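Side-chain contacts in PvdO (Pseudomonas aeruginosa, PDB 5HHA), which binds calcium, has a fold related to the formylglycine-generating enzymes, and probably acts in the periplasm in chromophore maturation: residues Pro204-Ala207 against Phe208-Asp212; Cys128-Tyr131 against Asn132-Lys135; Thr54-Glu58 against Val59-Pro63. All coordinates share one frame; numbering follows the deposited sequence. Where two conformers were deposited one is given.

Interaction 1 of 3, residues Pro204-Ala207 against Phe208-Asp212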
ATOM      1  N   PRO A 204      -8.371  10.750   8.195  1.00  9.94           N
ATOM      2  CA  PRO A 204      -8.859  11.435   6.998  1.00 11.18           C
ATOM      3  C   PRO A 204      -8.156  10.996   5.738  1.00 10.73           C
ATOM      4  O   PRO A 204      -6.997  10.524   5.796  1.00 11.54           O
ATOM      5  CB  PRO A 204      -8.535  12.909   7.281  1.00 12.17           C
ATOM      6  CG  PRO A 204      -8.545  13.007   8.784  1.00 12.36           C
ATOM      7  CD  PRO A 204      -7.940  11.703   9.234  1.00 11.84           C
ATOM      8  N   PRO A 205      -8.816  11.140   4.595  1.00 10.75           N
ATOM      9  CA  PRO A 205      -8.191  10.791   3.329  1.00 11.49           C
ATOM     10  C   PRO A 205      -7.294  11.913   2.845  1.00 11.48           C
ATOM     11  O   PRO A 205      -7.384  13.046   3.358  1.00 12.35           O
ATOM     12  CB  PRO A 205      -9.385  10.622   2.400  1.00 13.29           C
ATOM     13  CG  PRO A 205     -10.364  11.622   2.912  1.00 13.94           C
ATOM     14  CD  PRO A 205     -10.199  11.630   4.413  1.00 11.88           C
ATOM     15  N   ASN A 206      -6.444  11.620   1.873  1.00 10.31           N
ATOM     16  CA  ASN A 206      -5.704  12.673   1.204  1.00 10.48           C
ATOM     17  C   ASN A 206      -6.536  13.264   0.063  1.00 10.16           C
ATOM     18  O   ASN A 206      -7.715  12.919  -0.108  1.00 11.68           O
ATOM     19  CB  ASN A 206      -4.322  12.180   0.756  1.00 10.40           C
ATOM     20  CG  ASN A 206      -4.380  11.151  -0.358  1.00  9.75           C
ATOM     21  OD1 ASN A 206      -5.378  10.986  -1.060  1.00  9.45           O
ATOM     22  ND2 ASN A 206      -3.255  10.461  -0.548  1.00  9.48           N
ATOM     23  N   ALA A 207      -5.939  14.165  -0.708  1.00  9.81           N
ATOM     24  CA  ALA A 207      -6.677  14.940  -1.718  1.00 10.70           C
ATOM     25  C   ALA A 207      -7.141  14.101  -2.888  1.00 11.48           C
ATOM     26  O   ALA A 207      -7.970  14.549  -3.685  1.00 14.26           O
ATOM     27  CB  ALA A 207      -5.825  16.126  -2.226  1.00 13.11           C
ATOM     28  N   PHE A 208      -6.596  12.902  -3.030  1.00 10.80           N
ATOM     29  CA  PHE A 208      -7.024  11.972  -4.077  1.00  9.74           C
ATOM     30  C   PHE A 208      -8.155  11.079  -3.568  1.00 10.33           C
ATOM     31  O   PHE A 208      -8.646  10.239  -4.314  1.00 11.99           O
ATOM     32  CB  PHE A 208      -5.875  11.085  -4.549  1.00  9.55           C
ATOM     33  CG  PHE A 208      -4.940  11.711  -5.568  1.00 10.47           C
ATOM     34  CD1 PHE A 208      -5.111  12.991  -6.098  1.00 12.21           C
ATOM     35  CD2 PHE A 208      -3.887  10.948  -6.025  1.00 10.82           C
ATOM     36  CE1 PHE A 208      -4.203  13.469  -7.056  1.00 12.78           C
ATOM     37  CE2 PHE A 208      -2.994  11.423  -6.954  1.00 11.89           C
ATOM     38  CZ  PHE A 208      -3.150  12.676  -7.475  1.00 13.39           C
ATOM     39  N   GLY A 209      -8.572  11.236  -2.326  1.00 10.22           N
ATOM     40  CA  GLY A 209      -9.588  10.354  -1.791  1.00 10.38           C
ATOM     41  C   GLY A 209      -9.050   9.015  -1.308  1.00 10.13           C
ATOM     42  O   GLY A 209      -9.805   8.055  -1.132  1.00 11.14           O
ATOM     43  N   VAL A 210      -7.747   8.943  -1.044  1.00 10.11           N
ATOM     44  CA  VAL A 210      -7.115   7.682  -0.645  1.00  8.61           C
ATOM     45  C   VAL A 210      -6.834   7.711   0.855  1.00  9.23           C
ATOM     46  O   VAL A 210      -6.424   8.738   1.399  1.00  9.40           O
ATOM     47  CB  VAL A 210      -5.807   7.493  -1.408  1.00  9.25           C
ATOM     48  CG1 VAL A 210      -5.204   6.138  -1.077  1.00 10.05           C
ATOM     49  CG2 VAL A 210      -6.043   7.575  -2.896  1.00 11.32           C
ATOM     50  N   TYR A 211      -7.020   6.573   1.534  1.00  8.77           N
ATOM     51  CA  TYR A 211      -6.846   6.449   2.984  1.00  9.36           C
ATOM     52  C   TYR A 211      -5.678   5.523   3.326  1.00  8.08           C
ATOM     53  O   TYR A 211      -5.362   4.590   2.576  1.00  8.85           O
ATOM     54  CB  TYR A 211      -8.088   5.825   3.618  1.00  8.89           C
ATOM     55  CG  TYR A 211      -9.337   6.671   3.527  1.00  9.03           C
ATOM     56  CD1 TYR A 211     -10.137   6.664   2.385  1.00 10.57           C
ATOM     57  CD2 TYR A 211      -9.738   7.431   4.612  1.00  9.94           C
ATOM     58  CE1 TYR A 211     -11.279   7.420   2.316  1.00 12.28           C
ATOM     59  CE2 TYR A 211     -10.912   8.179   4.557  1.00 11.52           C
ATOM     60  CZ  TYR A 211     -11.652   8.153   3.407  1.00 11.75           C
ATOM     61  OH  TYR A 211     -12.823   8.920   3.337  1.00 17.44           O
ATOM     62  N   ASP A 212      -5.066   5.783   4.471  1.00  8.40           N
ATOM     63  CA  ASP A 212      -4.054   4.915   5.089  1.00  7.61           C
ATOM     64  C   ASP A 212      -2.765   4.781   4.283  1.00  7.97           C
ATOM     65  O   ASP A 212      -2.041   3.803   4.470  1.00  8.15           O
ATOM     66  CB  ASP A 212      -4.630   3.535   5.440  1.00  8.73           C
ATOM     67  CG  ASP A 212      -5.698   3.602   6.512  1.00  8.60           C
ATOM     68  OD1 ASP A 212      -5.446   4.199   7.588  1.00  8.74           O
ATOM     69  OD2 ASP A 212      -6.815   3.066   6.291  1.00  9.61           O
TER
HETATM   70  O   HOH W   1      -5.816   8.094   6.164  1.00 11.18           O
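A type I beta turn from Asn206 to Gly209 shapes this contact, and the Asn206 side chain reaches back to the backbone of the turn. The bond from Phe208 N to Asn206 OD1, 3.0 Å and bent at 139°, makes an Asx turn. Val210 N also donates to Asn206 OD1, at 3.1 Å and on a straighter line. The two donors come one from each face of the amide plane, about 45° out of it. Asn206 CG sits between its own backbone N and carbonyl carbon (chi1 68°), which turns the amide back over the turn. Its ND2 bonds to Gly160 O, just before the end of helix 154-162. The turn is closed by Gly209 N to Asn206 O, 2.9 Å. Asn206 N donates to Val210 O at 2.9 Å, just outside the turn, in the long loop between helix 154-162 and strand 218-221. Further out, Pro205 lies alongside Tyr211. Pro205 CB stands over the ring face, 3.6 Å from the centroid of Tyr211, as a CH-pi contact. The proline CD approaches Tyr211 CE2. Beyond this pair, one water donates to Pro204 O and accepts from Asp212 N. Phe208 leads away from the turn and meets Tyr159 edge-to-face.

Interaction 2 of 3, residues Cys128-Tyr131 against Asn132-Lys135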
ATOM      1  N   CYS A 128      -0.668 -11.182   6.205  1.00  8.40           N
ATOM      2  CA  CYS A 128      -0.274 -12.589   6.226  1.00  8.41           C
ATOM      3  C   CYS A 128      -0.452 -13.224   4.868  1.00 10.13           C
ATOM      4  O   CYS A 128      -0.736 -14.430   4.766  1.00 10.50           O
ATOM      5  CB  CYS A 128      -1.017 -13.340   7.343  1.00 10.12           C
ATOM      6  SG  CYS A 128      -0.491 -12.839   8.981  1.00 10.73           S
ATOM      7  N   VAL A 129      -0.221 -12.407   3.838  1.00  9.04           N
ATOM      8  CA  VAL A 129      -0.227 -12.795   2.433  1.00  9.40           C
ATOM      9  C   VAL A 129       1.138 -12.507   1.800  1.00  9.82           C
ATOM     10  O   VAL A 129       1.794 -11.497   2.115  1.00  9.07           O
ATOM     11  CB  VAL A 129      -1.310 -12.032   1.641  1.00  9.52           C
ATOM     12  CG1 VAL A 129      -2.703 -12.570   1.957  1.00 12.14           C
ATOM     13  CG2 VAL A 129      -1.228 -10.513   1.875  1.00 10.91           C
ATOM     14  N   ASP A 130       1.592 -13.396   0.922  1.00  9.42           N
ATOM     15  CA  ASP A 130       2.820 -13.126   0.186  1.00 10.17           C
ATOM     16  C   ASP A 130       2.501 -12.471  -1.156  1.00  8.89           C
ATOM     17  O   ASP A 130       1.377 -12.183  -1.505  1.00 10.04           O
ATOM     18  CB  ASP A 130       3.778 -14.356   0.073  1.00  9.98           C
ATOM     19  CG  ASP A 130       3.338 -15.400  -0.943  1.00 11.49           C
ATOM     20  OD1 ASP A 130       2.323 -15.224  -1.618  1.00 13.05           O
ATOM     21  OD2 ASP A 130       4.063 -16.428  -1.072  1.00 14.22           O
ATOM     22  N   TYR A 131       3.556 -12.206  -1.902  1.00  8.84           N
ATOM     23  CA  TYR A 131       3.437 -11.480  -3.167  1.00  9.47           C
ATOM     24  C   TYR A 131       2.544 -12.227  -4.163  1.00  9.35           C
ATOM     25  O   TYR A 131       1.661 -11.653  -4.777  1.00 10.62           O
ATOM     26  CB  TYR A 131       4.849 -11.280  -3.709  1.00 11.00           C
ATOM     27  CG  TYR A 131       5.054 -10.576  -5.028  1.00  9.62           C
ATOM     28  CD1 TYR A 131       5.049 -11.285  -6.220  1.00 11.48           C
ATOM     29  CD2 TYR A 131       5.384  -9.227  -5.073  1.00 11.05           C
ATOM     30  CE1 TYR A 131       5.337 -10.672  -7.436  1.00 12.41           C
ATOM     31  CE2 TYR A 131       5.680  -8.595  -6.296  1.00  9.87           C
ATOM     32  CZ  TYR A 131       5.642  -9.328  -7.465  1.00 10.06           C
ATOM     33  OH  TYR A 131       5.964  -8.742  -8.686  1.00 11.71           O
ATOM     34  N   ASN A 132       2.788 -13.525  -4.306  1.00 10.47           N
ATOM     35  CA  ASN A 132       1.978 -14.343  -5.201  0.61 12.63           C
ATOM     36  C   ASN A 132       0.518 -14.438  -4.773  1.00 11.62           C
ATOM     37  O   ASN A 132      -0.380 -14.481  -5.611  1.00 12.63           O
ATOM     38  CB  ASN A 132       2.581 -15.745  -5.298  0.61 15.23           C
ATOM     39  CG  ASN A 132       2.019 -16.535  -6.449  0.61 18.50           C
ATOM     40  OD1 ASN A 132       2.285 -16.231  -7.609  0.61 23.88           O
ATOM     41  ND2 ASN A 132       1.232 -17.551  -6.136  0.61 20.49           N
ATOM     42  N   ASP A 133       0.281 -14.448  -3.464  1.00 12.10           N
ATOM     43  CA  ASP A 133      -1.083 -14.473  -2.978  1.00 12.34           C
ATOM     44  C   ASP A 133      -1.846 -13.250  -3.483  1.00 10.68           C
ATOM     45  O   ASP A 133      -3.022 -13.337  -3.830  1.00 12.26           O
ATOM     46  CB  ASP A 133      -1.109 -14.428  -1.449  1.00 11.27           C
ATOM     47  CG  ASP A 133      -0.678 -15.719  -0.794  1.00 14.22           C
ATOM     48  OD1 ASP A 133      -0.913 -16.806  -1.361  1.00 17.13           O
ATOM     49  OD2 ASP A 133      -0.138 -15.636   0.329  1.00 13.44           O
ATOM     50  N   VAL A 134      -1.185 -12.090  -3.468  1.00 11.54           N
ATOM     51  CA  VAL A 134      -1.789 -10.862  -3.970  1.00 11.18           C
ATOM     52  C   VAL A 134      -2.089 -10.992  -5.457  1.00 10.57           C
ATOM     53  O   VAL A 134      -3.169 -10.622  -5.913  1.00 11.55           O
ATOM     54  CB  VAL A 134      -0.885  -9.630  -3.696  1.00 11.59           C
ATOM     55  CG1 VAL A 134      -1.460  -8.400  -4.353  1.00 12.03           C
ATOM     56  CG2 VAL A 134      -0.747  -9.407  -2.193  1.00 11.79           C
ATOM     57  N   LYS A 135      -1.142 -11.519  -6.216  1.00 11.07           N
ATOM     58  CA  LYS A 135      -1.391 -11.730  -7.636  1.00 11.25           C
ATOM     59  C   LYS A 135      -2.583 -12.660  -7.834  1.00 12.24           C
ATOM     60  O   LYS A 135      -3.419 -12.423  -8.723  1.00 12.99           O
ATOM     61  CB  LYS A 135      -0.144 -12.290  -8.329  1.00 13.31           C
ATOM     62  CG  LYS A 135       1.025 -11.297  -8.330  1.00 15.08           C
ATOM     63  CD  LYS A 135       2.286 -11.858  -8.950  1.00 21.42           C
ATOM     64  CE  LYS A 135       2.096 -12.146 -10.426  1.00 32.17           C
ATOM     65  NZ  LYS A 135       2.030 -10.888 -11.215  1.00 41.00           N
TER
HETATM   66  O   HOH W   2       4.415  -9.289 -10.817  1.00 25.19           O
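The Tyr131 ring meets Lys135 obliquely, one helical turn on. Lys135 CD approaches Tyr131 CE1 at 3.6 Å, and Asn132 N also lies obliquely to the ring. Tyr131 CG is anti to the backbone N (chi1 179°). The lysine chain bends at chi3 and chi4, which leaves NZ where a single water can reach both it and the tyrosine hydroxyl. That water donates to Tyr131 OH at 2.7 Å and accepts from Lys135 NZ at 2.9 Å. Tyr131 OH also bonds to Ala222 O.

The other flat groups are two carboxylates, with planes 35° apart. Asp130 is the N-cap residue and forms a capping box with Asp133. Asp130 OD1 takes the N-H of Asp133 at 2.9 Å, nearly in line with its own C-O bond. In return, Asp133 OD2 accepts from Asp130 N at 2.9 Å, on the anti side and 28° out of the carboxylate plane. The box brings Asp130 OD1 within 3.2 Å of Asp133 OD2. This closeness of like charges is probably eased by Arg274, which makes a salt bridge with Asp133 OD2. Helical bonds follow from Val134 N to Asp130 O and from Lys135 N to Tyr131 O.

Val129 CB packs on Asp133 CB, and Val129 CG2 lies 4.2 Å from Val134 CG2. Cys128, just before the cap, is tied to Cys111 by a disulfide. The capped start of helix 131-145 lies on the sheet: Val129 and Val134 touch Phe280 of strand 278-285, and Tyr131 and Val134 touch Trp220 of strand 218-221.

Interaction 3 of 3, residues Thr54-Glu58 against Val59-Pro63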
ATOM      1  N   THR A  54      12.746  11.709  -2.895  1.00  8.96           N
ATOM      2  CA  THR A  54      12.801  12.582  -1.733  0.60  9.11           C
ATOM      3  C   THR A  54      13.952  13.593  -1.854  1.00  9.56           C
ATOM      4  O   THR A  54      15.061  13.189  -2.159  1.00  9.98           O
ATOM      5  CB  THR A  54      13.005  11.709  -0.477  0.60  8.38           C
ATOM      6  OG1 THR A  54      11.932  10.761  -0.395  0.60  7.32           O
ATOM      7  CG2 THR A  54      13.039  12.518   0.768  0.60  8.14           C
ATOM      8  N   PRO A  55      13.712  14.860  -1.564  1.00  9.88           N
ATOM      9  CA  PRO A  55      14.812  15.831  -1.537  1.00 11.81           C
ATOM     10  C   PRO A  55      15.896  15.461  -0.524  1.00 11.45           C
ATOM     11  O   PRO A  55      15.583  14.930   0.530  1.00 10.41           O
ATOM     12  CB  PRO A  55      14.110  17.141  -1.164  1.00 16.25           C
ATOM     13  CG  PRO A  55      12.658  16.930  -1.572  1.00 15.28           C
ATOM     14  CD  PRO A  55      12.410  15.479  -1.292  1.00 11.93           C
ATOM     15  N   ASP A  56      17.159  15.781  -0.826  1.00 11.29           N
ATOM     16  CA  ASP A  56      18.301  15.413   0.010  1.00 10.95           C
ATOM     17  C   ASP A  56      18.164  15.789   1.470  1.00  9.11           C
ATOM     18  O   ASP A  56      18.637  15.071   2.326  1.00 10.41           O
ATOM     19  CB  ASP A  56      19.556  16.125  -0.531  1.00 13.25           C
ATOM     20  CG  ASP A  56      19.976  15.646  -1.906  1.00 17.73           C
ATOM     21  OD1 ASP A  56      19.499  14.600  -2.384  1.00 17.04           O
ATOM     22  OD2 ASP A  56      20.854  16.322  -2.498  1.00 19.89           O
ATOM     23  N   ASP A  57      17.532  16.925   1.725  1.00  8.90           N
ATOM     24  CA  ASP A  57      17.487  17.466   3.080  1.00 10.49           C
ATOM     25  C   ASP A  57      16.205  17.174   3.847  1.00 10.33           C
ATOM     26  O   ASP A  57      16.006  17.681   4.949  1.00  9.91           O
ATOM     27  CB  ASP A  57      17.756  18.976   3.033  1.00 12.90           C
ATOM     28  CG  ASP A  57      19.175  19.295   2.591  1.00 14.83           C
ATOM     29  OD1 ASP A  57      20.076  18.460   2.778  1.00 16.30           O
ATOM     30  OD2 ASP A  57      19.347  20.399   2.059  1.00 19.75           O
ATOM     31  N   GLU A  58      15.322  16.343   3.306  1.00  8.60           N
ATOM     32  CA  GLU A  58      14.105  15.966   4.023  1.00  9.85           C
ATOM     33  C   GLU A  58      14.469  15.161   5.251  1.00  7.15           C
ATOM     34  O   GLU A  58      15.245  14.235   5.193  1.00  8.21           O
ATOM     35  CB  GLU A  58      13.175  15.147   3.123  1.00  9.41           C
ATOM     36  CG  GLU A  58      11.918  14.663   3.829  1.00  9.23           C
ATOM     37  CD  GLU A  58      10.932  14.045   2.876  1.00 10.24           C
ATOM     38  OE1 GLU A  58      10.457  14.748   1.954  1.00  9.87           O
ATOM     39  OE2 GLU A  58      10.634  12.850   3.051  1.00  9.17           O
ATOM     40  N   VAL A  59      13.871  15.526   6.374  1.00  8.52           N
ATOM     41  CA  VAL A  59      14.112  14.805   7.625  1.00  9.11           C
ATOM     42  C   VAL A  59      13.780  13.317   7.454  1.00  8.29           C
ATOM     43  O   VAL A  59      12.702  12.969   7.013  1.00  8.14           O
ATOM     44  CB  VAL A  59      13.293  15.436   8.769  1.00  9.75           C
ATOM     45  CG1 VAL A  59      13.289  14.575  10.031  1.00 12.37           C
ATOM     46  CG2 VAL A  59      13.824  16.855   9.057  1.00 11.00           C
ATOM     47  N   GLY A  60      14.708  12.445   7.806  1.00  9.25           N
ATOM     48  CA  GLY A  60      14.475  11.019   7.700  1.00  9.81           C
ATOM     49  C   GLY A  60      14.821  10.378   6.380  1.00  8.73           C
ATOM     50  O   GLY A  60      14.750   9.158   6.294  1.00 10.06           O
ATOM     51  N   ARG A  61      15.196  11.146   5.354  1.00  8.25           N
ATOM     52  CA  ARG A  61      15.384  10.571   4.044  1.00  9.58           C
ATOM     53  C   ARG A  61      16.465   9.509   4.034  1.00  9.38           C
ATOM     54  O   ARG A  61      17.569   9.722   4.558  1.00  9.50           O
ATOM     55  CB  ARG A  61      15.810  11.652   3.020  1.00 12.89           C
ATOM     56  CG  ARG A  61      16.189  11.063   1.650  1.00 13.36           C
ATOM     57  CD  ARG A  61      16.983  12.070   0.834  1.00 11.17           C
ATOM     58  NE  ARG A  61      17.166  11.829  -0.584  1.00 15.42           N
ATOM     59  CZ  ARG A  61      18.192  11.174  -1.083  1.00 15.98           C
ATOM     60  NH1 ARG A  61      19.101  10.685  -0.270  1.00 11.63           N
ATOM     61  NH2 ARG A  61      18.311  11.037  -2.409  1.00 16.67           N
ATOM     62  N   GLN A  62      16.192   8.398   3.361  1.00  9.21           N
ATOM     63  CA  GLN A  62      17.153   7.320   3.223  0.68  9.71           C
ATOM     64  C   GLN A  62      17.796   7.339   1.847  1.00  9.76           C
ATOM     65  O   GLN A  62      17.247   7.885   0.900  1.00  9.80           O
ATOM     66  CB  GLN A  62      16.439   5.986   3.427  0.68 10.97           C
ATOM     67  CG  GLN A  62      15.559   5.948   4.661  0.68 12.61           C
ATOM     68  CD  GLN A  62      16.387   5.858   5.917  0.68 11.62           C
ATOM     69  OE1 GLN A  62      17.315   5.048   6.005  0.68 14.11           O
ATOM     70  NE2 GLN A  62      16.075   6.683   6.899  0.68 10.30           N
ATOM     71  N   PRO A  63      18.992   6.748   1.723  1.00 10.97           N
ATOM     72  CA  PRO A  63      19.779   6.934   0.496  1.00 11.85           C
ATOM     73  C   PRO A  63      19.188   6.376  -0.786  1.00 11.20           C
ATOM     74  O   PRO A  63      19.560   6.857  -1.861  1.00 12.85           O
ATOM     75  CB  PRO A  63      21.117   6.262   0.841  1.00 13.67           C
ATOM     76  CG  PRO A  63      21.185   6.285   2.310  1.00 16.35           C
ATOM     77  CD  PRO A  63      19.798   6.200   2.832  1.00 10.68           C
TER
HETATM   78  O   HOH W   3      17.340  13.625  -3.608  1.00 13.80           O
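The extended Arg61 side chain runs along Thr54 and Asp56 across two successive beta turns, type I from Pro55 to Glu58 and type II from Glu58 to Arg61. Both turns lie in the surface loop between strands 42-52 and 69-73. Within this loop the Thr54 hydroxyl bonds to Glu65, and Glu58 OE2 makes a salt bridge with Arg262. Arg61 N closes the second turn on Glu58 O. Gly60 holds the third position of that turn, with a positive phi.

Arg61 CB points toward 54-58 and rests 3.7 Å from Thr54 CG2. Arg61 CG is anti to the backbone N (chi1 173°) and meets the same methyl, Thr54 CG2, at 3.6 Å. The two side chains slide past each other in opposite directions. The arginine chain stays extended, so CD passes close to Pro55 O and lies near Asp56 CA. Next, Arg61 NE donates to Thr54 O at 3.0 Å. This bond is straight, 167° at the hydrogen. The oxygen lies in the guanidinium plane, but the donor stands above the carbonyl plane of Thr54.

At the tip, Asp56 OD1 lies over one face of the guanidinium group, offset toward its rim. The carboxylate and guanidinium planes are 84° apart. Asp56 OD1 and Arg61 NH2 are 3.8 Å apart, a long salt bridge of charge alone, with no N-H aimed at the oxygen. One water joins the three groups at the arginine tip: it donates to Thr54 O and to Asp56 OD1, each at 2.7 Å, and accepts only weakly from Arg61 NH2.

In the fold
All three are local contacts along one continuous chain, and none touches another. Interactions 1 and 3 lie at the surface, with centres 23 Å apart. Interaction 2 is partly buried and lies across the chain's centre from both. Interactions 1 and 2 both touch strand 278-285. Interaction 1 also reaches strand 42-52, the strand that leads into the loop of interaction 3, and interaction 2 reaches strand 218-221. In 204-212 one amide oxygen takes two backbone N-H groups, in a turn. In 128-135 two carboxylates take one each, at a helix start. In 54-63 the roles are reversed, since a long charged side chain donates to a backbone carbonyl.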